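Local coordinates for adapter protein MecA 1 (Bacillus subtilis, PDB 3JTP) that targets unfolded and aggregated proteins to the ClpC protease and recruits ComK to ClpCP, this chain being the C-terminal domain, which interacts with ClpC, at residues F9-G14 and A66-I71; T33-E38 and I71-L76; G14-V19 and N39-Y44; I20-L25 and H87-I92. The protein carries 3 engineered substitutions. All blocks are in the same frame, centred on the assembly; numbering follows the deposited sequence.

Interaction 1 of 4, residues F9-G14 and A66-I71. Engineered in segment 66-71: Asn67 (natural residue Thr).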
loop_
_atom_site.group_PDB
_atom_site.type_symbol
_atom_site.label_atom_id
_atom_site.label_comp_id
_atom_site.label_asym_id
_atom_site.label_seq_id
_atom_site.Cartn_x
_atom_site.Cartn_y
_atom_site.Cartn_z
ATOM N N PHE A 9 -5.923 5.007 4.166
ATOM C CA PHE A 9 -6.527 3.962 3.355
ATOM C C PHE A 9 -5.861 2.626 3.600
ATOM O O PHE A 9 -4.643 2.550 3.799
ATOM C CB PHE A 9 -6.430 4.289 1.865
ATOM C CG PHE A 9 -7.344 5.380 1.426
ATOM C CD1 PHE A 9 -8.604 5.085 0.922
ATOM C CD2 PHE A 9 -6.952 6.715 1.516
ATOM C CE1 PHE A 9 -9.465 6.107 0.515
ATOM C CE2 PHE A 9 -7.802 7.740 1.110
ATOM C CZ PHE A 9 -9.058 7.438 0.610
ATOM N N VAL A 10 -6.662 1.567 3.597
ATOM C CA VAL A 10 -6.097 0.248 3.454
ATOM C C VAL A 10 -6.503 -0.273 2.097
ATOM O O VAL A 10 -7.693 -0.357 1.794
ATOM C CB VAL A 10 -6.608 -0.718 4.483
ATOM C CG1 VAL A 10 -6.214 -2.118 4.072
ATOM C CG2 VAL A 10 -6.049 -0.376 5.857
ATOM N N LEU A 11 -5.508 -0.630 1.291
ATOM C CA LEU A 11 -5.740 -1.112 -0.067
ATOM C C LEU A 11 -5.348 -2.579 -0.143
ATOM O O LEU A 11 -4.327 -2.987 0.426
ATOM C CB LEU A 11 -4.918 -0.298 -1.069
ATOM C CG LEU A 11 -5.061 1.225 -0.967
ATOM C CD1 LEU A 11 -4.108 1.905 -1.923
ATOM C CD2 LEU A 11 -6.488 1.684 -1.219
ATOM N N ARG A 12 -6.149 -3.389 -0.829
ATOM C CA ARG A 12 -5.823 -4.799 -0.918
ATOM C C ARG A 12 -5.356 -5.178 -2.305
ATOM O O ARG A 12 -5.929 -4.736 -3.322
ATOM C CB ARG A 12 -6.996 -5.674 -0.509
ATOM C CG ARG A 12 -8.131 -5.720 -1.512
ATOM C CD ARG A 12 -9.107 -6.841 -1.133
ATOM N NE ARG A 12 -10.273 -6.876 -2.014
ATOM C CZ ARG A 12 -11.229 -5.960 -1.984
ATOM N NH1 ARG A 12 -11.111 -4.963 -1.127
ATOM N NH2 ARG A 12 -12.274 -6.028 -2.812
ATOM N N PHE A 13 -4.316 -6.002 -2.336
ATOM C CA PHE A 13 -3.740 -6.476 -3.593
ATOM C C PHE A 13 -3.962 -7.967 -3.736
ATOM O O PHE A 13 -3.700 -8.722 -2.812
ATOM C CB PHE A 13 -2.236 -6.189 -3.638
ATOM C CG PHE A 13 -1.895 -4.729 -3.648
ATOM C CD1 PHE A 13 -1.433 -4.116 -4.805
ATOM C CD2 PHE A 13 -2.028 -3.961 -2.494
ATOM C CE1 PHE A 13 -1.104 -2.773 -4.815
ATOM C CE2 PHE A 13 -1.705 -2.600 -2.499
ATOM C CZ PHE A 13 -1.243 -2.011 -3.669
ATOM N N GLY A 14 -4.415 -8.387 -4.910
ATOM C CA GLY A 14 -4.611 -9.800 -5.183
ATOM C C GLY A 14 -3.319 -10.602 -5.215
ATOM O O GLY A 14 -3.325 -11.794 -4.945
ATOM N N ALA A 66 -4.801 -2.187 -7.002
ATOM C CA ALA A 66 -5.470 -2.624 -5.774
ATOM C C ALA A 66 -6.939 -2.194 -5.654
ATOM O O ALA A 66 -7.465 -1.475 -6.505
ATOM C CB ALA A 66 -4.687 -2.142 -4.569
ATOM N N ASN A 67 -7.584 -2.629 -4.571
ATOM C CA ASN A 67 -8.958 -2.254 -4.273
ATOM C C ASN A 67 -9.046 -1.703 -2.850
ATOM O O ASN A 67 -8.312 -2.146 -1.972
ATOM C CB ASN A 67 -9.861 -3.485 -4.407
ATOM C CG ASN A 67 -10.101 -3.880 -5.867
ATOM O OD1 ASN A 67 -10.814 -3.190 -6.598
ATOM N ND2 ASN A 67 -9.506 -4.990 -6.292
ATOM N N GLU A 68 -9.936 -0.748 -2.610
ATOM C CA GLU A 68 -10.126 -0.254 -1.254
ATOM C C GLU A 68 -10.694 -1.362 -0.372
ATOM O O GLU A 68 -11.615 -2.062 -0.775
ATOM C CB GLU A 68 -11.029 0.976 -1.252
ATOM C CG GLU A 68 -10.258 2.292 -1.339
ATOM C CD GLU A 68 -11.125 3.451 -1.794
ATOM O OE1 GLU A 68 -11.662 3.385 -2.930
ATOM O OE2 GLU A 68 -11.267 4.422 -1.017
ATOM N N SER A 69 -10.117 -1.556 0.809
ATOM C CA SER A 69 -10.619 -2.593 1.705
ATOM C C SER A 69 -11.223 -2.006 2.977
ATOM O O SER A 69 -10.827 -0.925 3.427
ATOM C CB SER A 69 -9.511 -3.585 2.077
ATOM O OG SER A 69 -9.992 -4.598 2.955
ATOM N N SER A 70 -12.173 -2.730 3.561
ATOM C CA SER A 70 -12.716 -2.366 4.857
ATOM C C SER A 70 -12.011 -3.158 5.942
ATOM O O SER A 70 -12.272 -2.959 7.132
ATOM C CB SER A 70 -14.217 -2.633 4.930
ATOM O OG SER A 70 -14.899 -2.085 3.823
ATOM N N ILE A 71 -11.118 -4.060 5.541
ATOM C CA ILE A 71 -10.319 -4.789 6.526
ATOM C C ILE A 71 -9.539 -3.807 7.413
ATOM O O ILE A 71 -8.688 -3.050 6.937
ATOM C CB ILE A 71 -9.337 -5.765 5.868
ATOM C CG1 ILE A 71 -10.081 -6.779 4.985
ATOM C CG2 ILE A 71 -8.510 -6.463 6.930
ATOM C CD1 ILE A 71 -10.945 -7.780 5.725
HETATM O O HOH W 1 -9.654 1.547 3.170
#

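Interaction 2 of 4, residues T33-E38 and I71-L76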
loop_
_atom_site.group_PDB
_atom_site.type_symbol
_atom_site.label_atom_id
_atom_site.label_comp_id
_atom_site.label_asym_id
_atom_site.label_seq_id
_atom_site.Cartn_x
_atom_site.Cartn_y
_atom_site.Cartn_z
ATOM N N THR A 33 2.579 1.128 4.940
ATOM C CA THR A 33 2.949 -0.092 5.653
ATOM C C THR A 33 2.303 -1.286 4.954
ATOM O O THR A 33 1.138 -1.235 4.552
ATOM C CB THR A 33 2.558 -0.025 7.159
ATOM O OG1 THR A 33 3.249 1.072 7.767
ATOM C CG2 THR A 33 2.922 -1.330 7.910
ATOM N N LEU A 34 3.076 -2.351 4.782
ATOM C CA LEU A 34 2.603 -3.509 4.039
ATOM C C LEU A 34 2.410 -4.725 4.942
ATOM O O LEU A 34 3.290 -5.050 5.739
ATOM C CB LEU A 34 3.578 -3.829 2.894
ATOM C CG LEU A 34 3.219 -5.014 1.992
ATOM C CD1 LEU A 34 2.109 -4.662 0.987
ATOM C CD2 LEU A 34 4.471 -5.509 1.263
ATOM N N TYR A 35 1.255 -5.383 4.812
ATOM C CA TYR A 35 0.947 -6.609 5.541
ATOM C C TYR A 35 0.536 -7.707 4.551
ATOM O O TYR A 35 0.129 -7.400 3.428
ATOM C CB TYR A 35 -0.238 -6.401 6.506
ATOM C CG TYR A 35 -0.038 -5.404 7.620
ATOM C CD1 TYR A 35 0.215 -5.813 8.930
ATOM C CD2 TYR A 35 -0.134 -4.047 7.370
ATOM C CE1 TYR A 35 0.385 -4.880 9.950
ATOM C CE2 TYR A 35 0.037 -3.118 8.370
ATOM C CZ TYR A 35 0.297 -3.530 9.647
ATOM O OH TYR A 35 0.466 -2.560 10.599
ATOM N N SER A 36 0.612 -8.974 4.965
ATOM C CA SER A 36 -0.150 -10.031 4.282
ATOM C C SER A 36 -1.244 -10.533 5.194
ATOM O O SER A 36 -1.143 -10.414 6.415
ATOM C CB SER A 36 0.716 -11.222 3.835
ATOM O OG SER A 36 1.552 -11.706 4.873
ATOM N N PHE A 37 -2.276 -11.116 4.594
ATOM C CA PHE A 37 -3.387 -11.648 5.350
ATOM C C PHE A 37 -4.254 -12.511 4.432
ATOM O O PHE A 37 -4.756 -12.046 3.406
ATOM C CB PHE A 37 -4.180 -10.498 5.986
ATOM C CG PHE A 37 -5.362 -10.942 6.803
ATOM C CD1 PHE A 37 -5.181 -11.620 8.002
ATOM C CD2 PHE A 37 -6.657 -10.658 6.385
ATOM C CE1 PHE A 37 -6.285 -12.033 8.767
ATOM C CE2 PHE A 37 -7.765 -11.064 7.146
ATOM C CZ PHE A 37 -7.578 -11.754 8.332
ATOM N N GLU A 38 -4.394 -13.784 4.787
ATOM C CA GLU A 38 -5.272 -14.679 4.057
ATOM C C GLU A 38 -5.008 -14.652 2.556
ATOM O O GLU A 38 -5.943 -14.511 1.770
ATOM C CB GLU A 38 -6.736 -14.289 4.285
ATOM C CG GLU A 38 -7.256 -14.523 5.677
ATOM C CD GLU A 38 -7.040 -15.948 6.137
ATOM O OE1 GLU A 38 -7.219 -16.885 5.316
ATOM O OE2 GLU A 38 -6.694 -16.125 7.325
ATOM N N ILE A 71 -11.118 -4.060 5.541
ATOM C CA ILE A 71 -10.319 -4.789 6.526
ATOM C C ILE A 71 -9.539 -3.807 7.413
ATOM O O ILE A 71 -8.688 -3.050 6.937
ATOM C CB ILE A 71 -9.337 -5.765 5.868
ATOM C CG1 ILE A 71 -10.081 -6.779 4.985
ATOM C CG2 ILE A 71 -8.510 -6.463 6.930
ATOM C CD1 ILE A 71 -10.945 -7.780 5.725
ATOM N N SER A 72 -9.826 -3.839 8.707
ATOM C CA SER A 72 -9.227 -2.907 9.650
ATOM C C SER A 72 -7.737 -3.114 9.906
ATOM O O SER A 72 -7.226 -4.238 9.970
ATOM C CB SER A 72 -9.966 -2.928 10.992
ATOM O OG SER A 72 -9.085 -2.503 12.023
ATOM N N ILE A 73 -7.061 -1.993 10.098
ATOM C CA ILE A 73 -5.655 -1.996 10.444
ATOM C C ILE A 73 -5.391 -2.739 11.759
ATOM O O ILE A 73 -4.283 -3.237 11.966
ATOM C CB ILE A 73 -5.083 -0.551 10.434
ATOM C CG1 ILE A 73 -3.664 -0.514 10.996
ATOM C CG2 ILE A 73 -6.029 0.410 11.104
ATOM C CD1 ILE A 73 -2.636 -1.022 9.987
ATOM N N HIS A 74 -6.411 -2.848 12.621
ATOM C CA HIS A 74 -6.288 -3.610 13.879
ATOM C C HIS A 74 -6.439 -5.113 13.648
ATOM O O HIS A 74 -5.679 -5.920 14.186
ATOM C CB HIS A 74 -7.287 -3.125 14.940
ATOM C CG HIS A 74 -7.080 -1.699 15.345
ATOM N ND1 HIS A 74 -8.020 -0.720 15.128
ATOM C CD2 HIS A 74 -6.024 -1.087 15.932
ATOM C CE1 HIS A 74 -7.558 0.439 15.566
ATOM N NE2 HIS A 74 -6.347 0.243 16.059
ATOM N N ARG A 75 -7.435 -5.474 12.854
ATOM C CA ARG A 75 -7.522 -6.807 12.282
ATOM C C ARG A 75 -6.143 -7.271 11.793
ATOM O O ARG A 75 -5.602 -8.275 12.273
ATOM C CB ARG A 75 -8.481 -6.764 11.099
ATOM C CG ARG A 75 -8.591 -8.061 10.337
ATOM C CD ARG A 75 -9.297 -9.103 11.155
ATOM N NE ARG A 75 -10.625 -8.663 11.566
ATOM C CZ ARG A 75 -11.359 -9.281 12.486
ATOM N NH1 ARG A 75 -12.559 -8.810 12.800
ATOM N NH2 ARG A 75 -10.892 -10.369 13.093
ATOM N N LEU A 76 -5.583 -6.532 10.832
ATOM C CA LEU A 76 -4.278 -6.857 10.263
ATOM C C LEU A 76 -3.181 -6.915 11.320
ATOM O O LEU A 76 -2.330 -7.803 11.285
ATOM C CB LEU A 76 -3.889 -5.826 9.193
ATOM C CG LEU A 76 -4.659 -5.820 7.872
ATOM C CD1 LEU A 76 -4.450 -4.514 7.135
ATOM C CD2 LEU A 76 -4.205 -6.983 7.025
#

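Interaction 3 of 4, residues G14-V19 and N39-Y44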
loop_
_atom_site.group_PDB
_atom_site.type_symbol
_atom_site.label_atom_id
_atom_site.label_comp_id
_atom_site.label_asym_id
_atom_site.label_seq_id
_atom_site.Cartn_x
_atom_site.Cartn_y
_atom_site.Cartn_z
ATOM N N GLY A 14 -4.415 -8.387 -4.910
ATOM C CA GLY A 14 -4.611 -9.800 -5.183
ATOM C C GLY A 14 -3.319 -10.602 -5.215
ATOM O O GLY A 14 -3.325 -11.794 -4.945
ATOM N N ASP A 15 -2.202 -9.965 -5.553
ATOM C CA ASP A 15 -0.931 -10.672 -5.477
ATOM C C ASP A 15 0.281 -9.751 -5.382
ATOM O O ASP A 15 0.206 -8.564 -5.670
ATOM C CB ASP A 15 -0.775 -11.658 -6.637
ATOM C CG ASP A 15 -0.608 -10.958 -7.972
ATOM O OD1 ASP A 15 -0.896 -9.744 -8.033
ATOM O OD2 ASP A 15 -0.193 -11.617 -8.957
ATOM N N PHE A 16 1.399 -10.316 -4.964
ATOM C CA PHE A 16 2.598 -9.533 -4.744
ATOM C C PHE A 16 3.096 -8.775 -5.985
ATOM O O PHE A 16 3.637 -7.683 -5.848
ATOM C CB PHE A 16 3.712 -10.407 -4.165
ATOM C CG PHE A 16 4.789 -9.625 -3.520
ATOM C CD1 PHE A 16 4.478 -8.697 -2.547
ATOM C CD2 PHE A 16 6.104 -9.791 -3.898
ATOM C CE1 PHE A 16 5.461 -7.938 -1.950
ATOM C CE2 PHE A 16 7.095 -9.048 -3.312
ATOM C CZ PHE A 16 6.776 -8.120 -2.327
ATOM N N GLU A 17 2.921 -9.329 -7.184
ATOM C CA GLU A 17 3.442 -8.650 -8.372
ATOM C C GLU A 17 2.802 -7.281 -8.515
ATOM O O GLU A 17 3.452 -6.333 -8.939
ATOM C CB GLU A 17 3.255 -9.461 -9.667
ATOM C CG GLU A 17 3.452 -10.965 -9.512
ATOM C CD GLU A 17 4.849 -11.340 -9.044
ATOM O OE1 GLU A 17 5.016 -12.467 -8.503
ATOM O OE2 GLU A 17 5.775 -10.509 -9.234
ATOM N N ASP A 18 1.532 -7.167 -8.149
ATOM C CA ASP A 18 0.846 -5.894 -8.288
ATOM C C ASP A 18 1.375 -4.877 -7.286
ATOM O O ASP A 18 1.393 -3.693 -7.578
ATOM C CB ASP A 18 -0.665 -6.057 -8.143
ATOM C CG ASP A 18 -1.291 -6.788 -9.334
ATOM O OD1 ASP A 18 -0.616 -6.886 -10.380
ATOM O OD2 ASP A 18 -2.444 -7.270 -9.221
ATOM N N VAL A 19 1.797 -5.336 -6.110
ATOM C CA VAL A 19 2.482 -4.446 -5.163
ATOM C C VAL A 19 3.795 -3.920 -5.764
ATOM O O VAL A 19 4.025 -2.719 -5.786
ATOM C CB VAL A 19 2.758 -5.125 -3.811
ATOM C CG1 VAL A 19 3.422 -4.123 -2.831
ATOM C CG2 VAL A 19 1.439 -5.713 -3.217
ATOM N N ASN A 39 -3.751 -14.774 2.154
ATOM C CA ASN A 39 -3.430 -14.928 0.732
ATOM C C ASN A 39 -3.382 -13.619 -0.031
ATOM O O ASN A 39 -3.022 -13.605 -1.193
ATOM C CB ASN A 39 -4.426 -15.874 0.034
ATOM C CG ASN A 39 -4.770 -17.096 0.876
ATOM O OD1 ASN A 39 -5.952 -17.410 1.092
ATOM N ND2 ASN A 39 -3.740 -17.786 1.368
ATOM N N ARG A 40 -3.740 -12.515 0.607
ATOM C CA ARG A 40 -3.640 -11.232 -0.070
ATOM C C ARG A 40 -2.667 -10.280 0.615
ATOM O O ARG A 40 -2.162 -10.578 1.695
ATOM C CB ARG A 40 -5.017 -10.618 -0.274
ATOM C CG ARG A 40 -5.925 -11.569 -1.025
ATOM C CD ARG A 40 -6.859 -10.872 -1.978
ATOM N NE ARG A 40 -8.029 -10.301 -1.321
ATOM C CZ ARG A 40 -9.169 -10.959 -1.129
ATOM N NH1 ARG A 40 -9.274 -12.218 -1.540
ATOM N NH2 ARG A 40 -10.200 -10.361 -0.526
ATOM N N TYR A 41 -2.357 -9.171 -0.045
ATOM C CA TYR A 41 -1.451 -8.170 0.528
ATOM C C TYR A 41 -2.250 -6.909 0.794
ATOM O O TYR A 41 -3.182 -6.582 0.053
ATOM C CB TYR A 41 -0.240 -7.901 -0.393
ATOM C CG TYR A 41 0.674 -9.103 -0.471
ATOM C CD1 TYR A 41 1.738 -9.249 0.411
ATOM C CD2 TYR A 41 0.438 -10.126 -1.391
ATOM C CE1 TYR A 41 2.554 -10.367 0.372
ATOM C CE2 TYR A 41 1.247 -11.259 -1.433
ATOM C CZ TYR A 41 2.307 -11.368 -0.548
ATOM O OH TYR A 41 3.130 -12.476 -0.589
ATOM N N TYR A 42 -1.911 -6.221 1.871
ATOM C CA TYR A 42 -2.632 -5.030 2.264
ATOM C C TYR A 42 -1.642 -3.913 2.499
ATOM O O TYR A 42 -0.644 -4.088 3.191
ATOM C CB TYR A 42 -3.459 -5.303 3.531
ATOM C CG TYR A 42 -4.570 -6.291 3.286
ATOM C CD1 TYR A 42 -5.870 -5.861 3.079
ATOM C CD2 TYR A 42 -4.312 -7.658 3.242
ATOM C CE1 TYR A 42 -6.891 -6.766 2.845
ATOM C CE2 TYR A 42 -5.332 -8.574 3.006
ATOM C CZ TYR A 42 -6.618 -8.122 2.811
ATOM O OH TYR A 42 -7.637 -9.023 2.578
ATOM N N LEU A 43 -1.906 -2.771 1.889
ATOM C CA LEU A 43 -1.009 -1.644 2.015
ATOM C C LEU A 43 -1.708 -0.674 2.924
ATOM O O LEU A 43 -2.706 -0.086 2.537
ATOM C CB LEU A 43 -0.821 -0.950 0.668
ATOM C CG LEU A 43 0.564 -0.554 0.141
ATOM C CD1 LEU A 43 0.493 0.736 -0.682
ATOM C CD2 LEU A 43 1.572 -0.436 1.243
ATOM N N TYR A 44 -1.203 -0.472 4.123
ATOM C CA TYR A 44 -1.723 0.667 4.856
ATOM C C TYR A 44 -1.148 1.958 4.262
ATOM O O TYR A 44 0.059 2.116 4.169
ATOM C CB TYR A 44 -1.425 0.571 6.335
ATOM C CG TYR A 44 -1.933 1.770 7.090
ATOM C CD1 TYR A 44 -3.298 2.030 7.186
ATOM C CD2 TYR A 44 -1.046 2.645 7.708
ATOM C CE1 TYR A 44 -3.763 3.134 7.866
ATOM C CE2 TYR A 44 -1.498 3.747 8.402
ATOM C CZ TYR A 44 -2.847 3.992 8.474
ATOM O OH TYR A 44 -3.268 5.099 9.164
#

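Interaction 4 of 4, residues I20-L25 and H87-I92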
loop_
_atom_site.group_PDB
_atom_site.type_symbol
_atom_site.label_atom_id
_atom_site.label_comp_id
_atom_site.label_asym_id
_atom_site.label_seq_id
_atom_site.Cartn_x
_atom_site.Cartn_y
_atom_site.Cartn_z
ATOM N N ILE A 20 4.634 -4.821 -6.276
ATOM C CA ILE A 20 5.887 -4.444 -6.933
ATOM C C ILE A 20 5.631 -3.439 -8.074
ATOM O O ILE A 20 6.281 -2.395 -8.126
ATOM C CB ILE A 20 6.636 -5.667 -7.483
ATOM C CG1 ILE A 20 7.011 -6.630 -6.359
ATOM C CG2 ILE A 20 7.914 -5.253 -8.244
ATOM C CD1 ILE A 20 7.559 -7.963 -6.893
ATOM N N SER A 21 4.691 -3.758 -8.968
ATOM C CA SER A 21 4.269 -2.833 -10.032
ATOM C C SER A 21 3.950 -1.452 -9.501
ATOM O O SER A 21 4.435 -0.466 -10.040
ATOM C CB SER A 21 3.045 -3.350 -10.791
ATOM O OG SER A 21 3.379 -4.470 -11.576
ATOM N N LEU A 22 3.127 -1.373 -8.452
ATOM C CA LEU A 22 2.786 -0.080 -7.875
ATOM C C LEU A 22 4.039 0.640 -7.411
ATOM O O LEU A 22 4.194 1.838 -7.630
ATOM C CB LEU A 22 1.832 -0.229 -6.703
ATOM C CG LEU A 22 0.798 0.881 -6.504
ATOM C CD1 LEU A 22 0.395 0.951 -5.030
ATOM C CD2 LEU A 22 1.272 2.227 -6.983
ATOM N N SER A 23 4.932 -0.093 -6.759
ATOM C CA SER A 23 6.120 0.535 -6.199
ATOM C C SER A 23 7.017 1.157 -7.274
ATOM O O SER A 23 7.673 2.164 -7.030
ATOM C CB SER A 23 6.931 -0.454 -5.365
ATOM O OG SER A 23 7.755 -1.239 -6.200
ATOM N N LYS A 24 7.057 0.557 -8.456
ATOM C CA LYS A 24 7.946 1.051 -9.495
ATOM C C LYS A 24 7.495 2.440 -9.944
ATOM O O LYS A 24 8.296 3.230 -10.461
ATOM C CB LYS A 24 7.983 0.096 -10.678
ATOM C CG LYS A 24 9.212 0.275 -11.536
ATOM C CD LYS A 24 9.054 -0.336 -12.927
ATOM C CE LYS A 24 9.317 -1.844 -12.946
ATOM N NZ LYS A 24 9.972 -2.219 -14.261
ATOM N N LEU A 25 6.216 2.742 -9.722
ATOM C CA LEU A 25 5.619 3.979 -10.223
ATOM C C LEU A 25 6.036 5.249 -9.470
ATOM O O LEU A 25 5.650 6.363 -9.842
ATOM C CB LEU A 25 4.100 3.846 -10.272
ATOM C CG LEU A 25 3.554 3.530 -11.667
ATOM C CD1 LEU A 25 4.678 3.169 -12.630
ATOM C CD2 LEU A 25 2.500 2.448 -11.643
ATOM N N HIS A 87 7.872 2.682 5.266
ATOM C CA HIS A 87 8.404 3.002 3.955
ATOM C C HIS A 87 8.319 1.798 3.005
ATOM O O HIS A 87 9.242 1.509 2.242
ATOM C CB HIS A 87 9.818 3.574 4.116
ATOM C CG HIS A 87 9.881 4.658 5.152
ATOM N ND1 HIS A 87 10.333 4.441 6.436
ATOM C CD2 HIS A 87 9.467 5.951 5.113
ATOM C CE1 HIS A 87 10.233 5.562 7.134
ATOM N NE2 HIS A 87 9.710 6.491 6.356
ATOM N N ALA A 88 7.173 1.124 3.052
ATOM C CA ALA A 88 6.988 -0.137 2.342
ATOM C C ALA A 88 7.209 -0.051 0.832
ATOM O O ALA A 88 7.988 -0.811 0.286
ATOM C CB ALA A 88 5.615 -0.732 2.659
ATOM N N LEU A 89 6.551 0.879 0.155
ATOM C CA LEU A 89 6.638 0.914 -1.308
ATOM C C LEU A 89 8.055 1.224 -1.788
ATOM O O LEU A 89 8.546 0.581 -2.722
ATOM C CB LEU A 89 5.618 1.876 -1.924
ATOM C CG LEU A 89 4.156 1.417 -1.960
ATOM C CD1 LEU A 89 3.340 2.408 -2.763
ATOM C CD2 LEU A 89 3.980 0.002 -2.524
ATOM N N GLU A 90 8.707 2.190 -1.139
ATOM C CA GLU A 90 10.118 2.496 -1.408
ATOM C C GLU A 90 11.002 1.262 -1.190
ATOM O O GLU A 90 11.917 0.996 -1.954
ATOM C CB GLU A 90 10.627 3.630 -0.491
ATOM C CG GLU A 90 9.971 5.006 -0.671
ATOM C CD GLU A 90 8.725 5.187 0.182
ATOM O OE1 GLU A 90 8.305 4.204 0.831
ATOM O OE2 GLU A 90 8.160 6.309 0.200
ATOM N N THR A 91 10.742 0.509 -0.125
ATOM C CA THR A 91 11.575 -0.653 0.140
ATOM C C THR A 91 11.332 -1.733 -0.908
ATOM O O THR A 91 12.274 -2.344 -1.403
ATOM C CB THR A 91 11.360 -1.204 1.568
ATOM O OG1 THR A 91 11.722 -0.191 2.516
ATOM C CG2 THR A 91 12.220 -2.443 1.808
ATOM N N ILE A 92 10.065 -1.961 -1.249
ATOM C CA ILE A 92 9.741 -2.920 -2.298
ATOM C C ILE A 92 10.372 -2.499 -3.658
ATOM O O ILE A 92 10.979 -3.310 -4.360
ATOM C CB ILE A 92 8.211 -3.096 -2.452
ATOM C CG1 ILE A 92 7.593 -3.701 -1.174
ATOM C CG2 ILE A 92 7.914 -3.965 -3.645
ATOM C CD1 ILE A 92 8.093 -5.074 -0.853
#

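Interaction 1 of 4, residues F9-G14 and A66-I71
Phe9 turns its ring edge to Glu68, whose OE2 lies close to the ring plane, 2.9 Å from Phe9 CE1. Val10 O accepts Ser69 N at 2.9 Å, and a water bridges Val10 N and Ser69 O. Leu11 runs beside Glu68, pointing the same way, with Leu11 CD2 3.8 Å from Glu68 CG. Arg12 pairs with Asn67, an engineered residue, through two backbone bonds. Arg12 N gives the nearly straight one to Asn67 O, 2.7 Å, and Arg12 O accepts Asn67 N. The Arg12 side chain starts with CG between its backbone N and carbonyl carbon (chi1 73°). It then reaches across the neighbouring strand, so that Asn67 CB stands 3.7 Å above the guanidinium plane, over its centre. Arg12 NH1 also gives a weak bond to Glu68 O. Phe13 lays its ring flat over Ala66 CB, a CH-pi contact with the methyl 3.5 Å from the centroid. This is antiparallel pairing of strand 8-13 with the short edge strand 67-68 of the five-stranded MecA sheet.

Interaction 2 of 4, residues T33-E38 and I71-L76
Leu76 wedges between Tyr35 and Phe37, two side chains on one face of strand 31-37. This is helix-on-sheet packing, made by the first turn of helix 73-79. The Leu76 side chain is the bump. Its CD2 enters the hollow between the two aromatic stems, 3.7 Å from Phe37 CB and 4.0 Å from Tyr35 CB. Leu76 CB sits over one face of the Tyr35 ring, offset toward the rim, 4.3 Å from the centroid. At the far end of that ring, Ile73 crosses obliquely. Its CG1 is anti to the backbone N (chi1 172°), and chi2 77° then brings CD1 to 3.5 Å from Tyr35 OH. On the other flank Arg75 adds a looser contact, CD to Phe37 CZ at 4.2 Å. Tyr42 of strand 40-46 touches both Leu76 and Phe37 and so borders the same hollow. No hydrogen bond crosses this contact; the polar grip lies at the helix start. There Ser72, the N-cap, accepts His74 N on its OG at 2.8 Å.

Interaction 3 of 4, residues G14-V19 and N39-Y44
Phe16 overlaps Tyr41 obliquely. Its CD1 sits over the centre of the Tyr41 ring, 3.8 Å above the plane. The ring planes are 44° apart and the centroids 5.1 Å. Phe16 CG is anti to the backbone N (chi1 -162°), which carries its ring across the Tyr41 ring while CB stays 3.8 Å from Tyr41 CE2. The backbone closes in too, with Phe16 N 3.7 Å from Tyr41 CE2. One turn on, Val19 meets the stem of the tyrosine at about a right angle, CG2 to Tyr41 CB at 3.9 Å. At the strand start Arg40 CD rests 4.1 Å from Gly14 CA. The contact seats the first turn of helix 16-24 on strand 40-46. Phe96 of the C-terminal helix meets the Phe16 ring edge-to-face. An alanine at Tyr41 would take away the ring under Phe16 CD1 and would probably leave a gap between the helix start and the strand. No hydrogen bond joins the two segments, so the helix start is held to the strand by apolar and aromatic contact, which depends on shape rather than on charge.

Interaction 4 of 4, residues I20-L25 and H87-I92
Leu89 reaches two residues of helix 20-24 with its two methyls. Its CD1 meets Leu22 CD1 at 4.0 Å, and its CD2 lies 4.1 Å from Ser23 CB. The backbone comes closer still, with Leu89 O 3.3 Å from Ser23 CB. This is a helix-helix crossing. The axes pass 8.4 Å apart at -96°, close to perpendicular, and the small Ser23 stands near the crossing. Three residues on, Ile92 has CG2 anti to its backbone N and CG1 beside it (chi1 -64°). That CG2 fits between Ser23 OG, at 3.7 Å, and Ile20, whose CG1 is 3.9 Å away. Ser23 OG is turned back on its own helix. It donates to Ile20 O at 2.7 Å, in the carbonyl plane and on a lone pair, and Ile20 O also accepts Lys24 N. With an alanine in place of Ser23, Ile20 O would probably be left with Lys24 N as donor, and Ile92 CG2 would lose its neighbour OG. Beyond Ile92, the same C-terminal helix meets Ile20 again through Phe96.

In the fold
Interactions 1, 2 and 3 all reach the antiparallel sheet, whose order is 67-68, 8-13, 40-46, 31-37, 81-84. Their centres lie 8 to 10 Å apart. Interaction 4 joins helices 16-24 and 88-96, with its centre 11 Å from that of interaction 3 and about 17 Å from that of interaction 2. Interactions 3 and 4 share helix 16-24. Helices 16-24, 54-65 and 88-96 lie on one face of the sheet, and helix 73-79 on the other. Along the chain, interaction 3 is nested within the loop closed by interaction 1, and interaction 2 within that of interaction 4; the other pairs alternate. Distant parts of the chain thus interlock into one compact ClpC-interacting domain.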